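Local coordinates for protein alginate lyase (Aplysia kurodai, PDB 5GMT) that probably cleaves alginate, with a preference for polymannuronate, as a eukaryotic lyase of polysaccharide lyase family 14, at residues Ala153-Asn158 with Tyr175-Gly180. Sequence-based numbering, arbitrary orientation.
Sequences AYIPTN and YGQSLG
Ala-153 and Gln-177 form an antiparallel hydrogen-bonded pair. Ala-153 N donates to Gln-177 O at 2.8 Å, and Gln-177 N returns a bond to Ala-153 O at 2.7 Å. Both are nearly straight. The methyl CB of Ala-153 meets CD1 of Leu-179 at 3.7 Å, an apolar contact on the face that also carries the Gln-177 side chain.

Tyr-154 starts on the other face. Its CB leads away from the 175-180 segment, but CG lies anti to the carbonyl carbon (chi1 -81°), and this brings the ring back against Gly-176. Tyr-154 CD1 reaches Gly-176 CA at 3.7 Å. Next along the ring, Tyr-154 CE1 comes to 3.4 Å from Gly-176 N, an oblique approach. CZ stays beside the same nitrogen, close to the carbonyl carbon of Tyr-175. At the tip, Tyr-154 OH stands 3.6 Å from Tyr-175 CA, at the edge of the Tyr-175 ring, near its plane, and is hydrogen-bonded to Gly-129 O. An alanine in place of Tyr-154 would probably uncover the Gly-176 backbone and leave Gly-129 O without this hydroxyl partner.

Beyond Tyr-154 and Gly-176 the chains separate. A water accepts from Ile-155 N and, at 3.1 Å, from Gln-177 NE2, which also bonds to His-172 O.

The contact joins strands 149-154 and 177-179 near one end of an antiparallel sheet, consistent with the concanavalin-like fold of the family. Strand 136-143 flanks 149-154, short strand 169-170 lies beyond 177-179, and Leu-179 packs on Tyr-224 and Ala-226 of strand 222-229 in the second sheet.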
ATOM      1  N   ALA A 153      -2.870   8.139   2.776  1.00  6.43           N
ATOM      2  CA  ALA A 153      -4.132   8.138   2.049  1.00  7.30           C
ATOM      3  C   ALA A 153      -4.290   9.310   1.085  1.00  7.90           C
ATOM      4  O   ALA A 153      -4.131  10.472   1.467  1.00  8.48           O
ATOM      5  CB  ALA A 153      -5.290   8.129   3.044  1.00  7.37           C
ATOM      6  N   TYR A 154      -4.590   8.982  -0.167  1.00  8.48           N
ATOM      7  CA  TYR A 154      -5.137   9.947  -1.112  1.00  8.25           C
ATOM      8  C   TYR A 154      -6.650   9.782  -1.093  1.00  7.57           C
ATOM      9  O   TYR A 154      -7.181   8.795  -1.592  1.00  6.54           O
ATOM     10  CB  TYR A 154      -4.574   9.727  -2.521  1.00  9.02           C
ATOM     11  CG  TYR A 154      -3.211  10.335  -2.725  1.00  8.50           C
ATOM     12  CD1 TYR A 154      -2.108   9.877  -2.006  1.00 11.08           C
ATOM     13  CD2 TYR A 154      -3.023  11.367  -3.634  1.00 10.32           C
ATOM     14  CE1 TYR A 154      -0.855  10.439  -2.180  1.00  8.97           C
ATOM     15  CE2 TYR A 154      -1.767  11.936  -3.819  1.00 13.94           C
ATOM     16  CZ  TYR A 154      -0.693  11.466  -3.098  1.00 10.60           C
ATOM     17  OH  TYR A 154       0.557  12.023  -3.270  1.00 15.99           O
ATOM     18  N   ILE A 155      -7.344  10.740  -0.489  1.00  7.20           N
ATOM     19  CA  ILE A 155      -8.788  10.660  -0.330  1.00  7.30           C
ATOM     20  C   ILE A 155      -9.375  12.038  -0.652  1.00  7.23           C
ATOM     21  O   ILE A 155      -8.643  13.013  -0.708  1.00 10.97           O
ATOM     22  CB  ILE A 155      -9.162  10.208   1.107  1.00 10.07           C
ATOM     23  CG1 ILE A 155      -8.352  11.001   2.128  1.00  7.96           C
ATOM     24  CG2 ILE A 155      -8.877   8.728   1.278  1.00  8.63           C
ATOM     25  CD1 ILE A 155      -8.627  10.604   3.608  1.00 10.02           C
ATOM     26  N   PRO A 156     -10.688  12.114  -0.906  1.00 10.93           N
ATOM     27  CA  PRO A 156     -11.309  13.400  -1.269  1.00 12.99           C
ATOM     28  C   PRO A 156     -11.052  14.530  -0.263  1.00 13.28           C
ATOM     29  O   PRO A 156     -10.847  14.300   0.926  1.00  9.48           O
ATOM     30  CB  PRO A 156     -12.799  13.055  -1.329  1.00 11.70           C
ATOM     31  CG  PRO A 156     -12.819  11.621  -1.754  1.00 12.24           C
ATOM     32  CD  PRO A 156     -11.615  10.981  -1.083  1.00  8.45           C
ATOM     33  N   THR A 157     -11.066  15.768  -0.745  1.00 15.93           N
ATOM     34  CA  THR A 157     -10.783  16.885   0.143  1.00 14.90           C
ATOM     35  C   THR A 157     -11.901  17.139   1.156  1.00 10.79           C
ATOM     36  O   THR A 157     -11.668  17.755   2.186  1.00 14.97           O
ATOM     37  CB  THR A 157     -10.522  18.184  -0.656  1.00 18.47           C
ATOM     38  OG1 THR A 157     -11.692  18.537  -1.394  1.00 26.31           O
ATOM     39  CG2 THR A 157      -9.371  17.979  -1.630  1.00 25.46           C
ATOM     40  N   ASN A 158     -13.112  16.659   0.881  1.00 13.97           N
ATOM     41  CA  ASN A 158     -14.220  16.944   1.792  1.00 17.07           C
ATOM     42  C   ASN A 158     -14.349  15.888   2.903  1.00 13.66           C
ATOM     43  O   ASN A 158     -15.284  15.095   2.936  1.00 13.81           O
ATOM     44  CB  ASN A 158     -15.543  17.090   1.021  1.00 11.94           C
ATOM     45  CG  ASN A 158     -15.927  15.851   0.244  1.00 15.49           C
ATOM     46  OD1 ASN A 158     -15.083  15.181  -0.342  1.00 16.65           O
ATOM     47  ND2 ASN A 158     -17.227  15.544   0.223  1.00 15.82           N
ATOM     48  N   TYR A 175      -0.169  16.332  -1.101  1.00 12.46           N
ATOM     49  CA  TYR A 175       0.230  14.924  -1.080  1.00 12.22           C
ATOM     50  C   TYR A 175      -0.701  14.107  -0.203  1.00  8.53           C
ATOM     51  O   TYR A 175      -1.752  14.587   0.206  1.00 10.20           O
ATOM     52  CB  TYR A 175       1.668  14.798  -0.594  1.00 13.63           C
ATOM     53  CG  TYR A 175       2.611  15.635  -1.410  1.00 20.97           C
ATOM     54  CD1 TYR A 175       2.541  15.627  -2.794  1.00 24.55           C
ATOM     55  CD2 TYR A 175       3.548  16.454  -0.803  1.00 23.44           C
ATOM     56  CE1 TYR A 175       3.392  16.406  -3.557  1.00 29.29           C
ATOM     57  CE2 TYR A 175       4.401  17.231  -1.552  1.00 26.63           C
ATOM     58  CZ  TYR A 175       4.317  17.206  -2.928  1.00 22.03           C
ATOM     59  OH  TYR A 175       5.173  17.981  -3.678  1.00 41.27           O
ATOM     60  N   GLY A 176      -0.325  12.863   0.076  1.00  8.25           N
ATOM     61  CA  GLY A 176      -1.193  11.998   0.852  1.00  8.43           C
ATOM     62  C   GLY A 176      -1.366  12.446   2.292  1.00  9.83           C
ATOM     63  O   GLY A 176      -0.526  13.176   2.826  1.00  9.78           O
ATOM     64  N   GLN A 177      -2.468  12.023   2.913  1.00  7.52           N
ATOM     65  CA  GLN A 177      -2.691  12.267   4.332  1.00  9.34           C
ATOM     66  C   GLN A 177      -2.017  11.164   5.137  1.00  8.27           C
ATOM     67  O   GLN A 177      -2.126   9.990   4.790  1.00  9.59           O
ATOM     68  CB  GLN A 177      -4.192  12.320   4.645  1.00  7.94           C
ATOM     69  CG  GLN A 177      -5.001  13.123   3.642  1.00  8.93           C
ATOM     70  CD  GLN A 177      -4.497  14.546   3.531  1.00  9.27           C
ATOM     71  OE1 GLN A 177      -4.327  15.231   4.542  1.00 11.50           O
ATOM     72  NE2 GLN A 177      -4.223  14.984   2.312  1.00 11.07           N
ATOM     73  N   SER A 178      -1.300  11.529   6.192  1.00  8.42           N
ATOM     74  CA  SER A 178      -0.688  10.526   7.062  1.00  8.28           C
ATOM     75  C   SER A 178      -1.643  10.209   8.195  1.00  8.17           C
ATOM     76  O   SER A 178      -1.958  11.081   9.006  1.00 10.15           O
ATOM     77  CB  SER A 178       0.655  11.013   7.619  1.00  8.18           C
ATOM     78  OG  SER A 178       1.593  11.155   6.572  1.00 10.68           O
ATOM     79  N   LEU A 179      -2.108   8.964   8.236  1.00  7.97           N
ATOM     80  CA  LEU A 179      -3.026   8.522   9.290  1.00  8.92           C
ATOM     81  C   LEU A 179      -2.380   7.457  10.162  1.00 10.60           C
ATOM     82  O   LEU A 179      -1.880   6.440   9.663  1.00 10.65           O
ATOM     83  CB  LEU A 179      -4.321   7.979   8.681  1.00  8.29           C
ATOM     84  CG  LEU A 179      -5.199   9.107   8.127  1.00 13.45           C
ATOM     85  CD1 LEU A 179      -5.531   8.823   6.678  1.00 16.02           C
ATOM     86  CD2 LEU A 179      -6.467   9.251   8.937  1.00 17.35           C
ATOM     87  N   GLY A 180      -2.383   7.707  11.465  1.00  8.81           N
ATOM     88  CA  GLY A 180      -1.903   6.736  12.423  1.00  8.32           C
ATOM     89  C   GLY A 180      -0.398   6.570  12.474  1.00 12.12           C
ATOM     90  O   GLY A 180       0.081   5.519  12.885  1.00  9.21           O
TER
HETATM   91  O   HOH W   1      -5.451  13.385  -0.098  1.00 10.53           O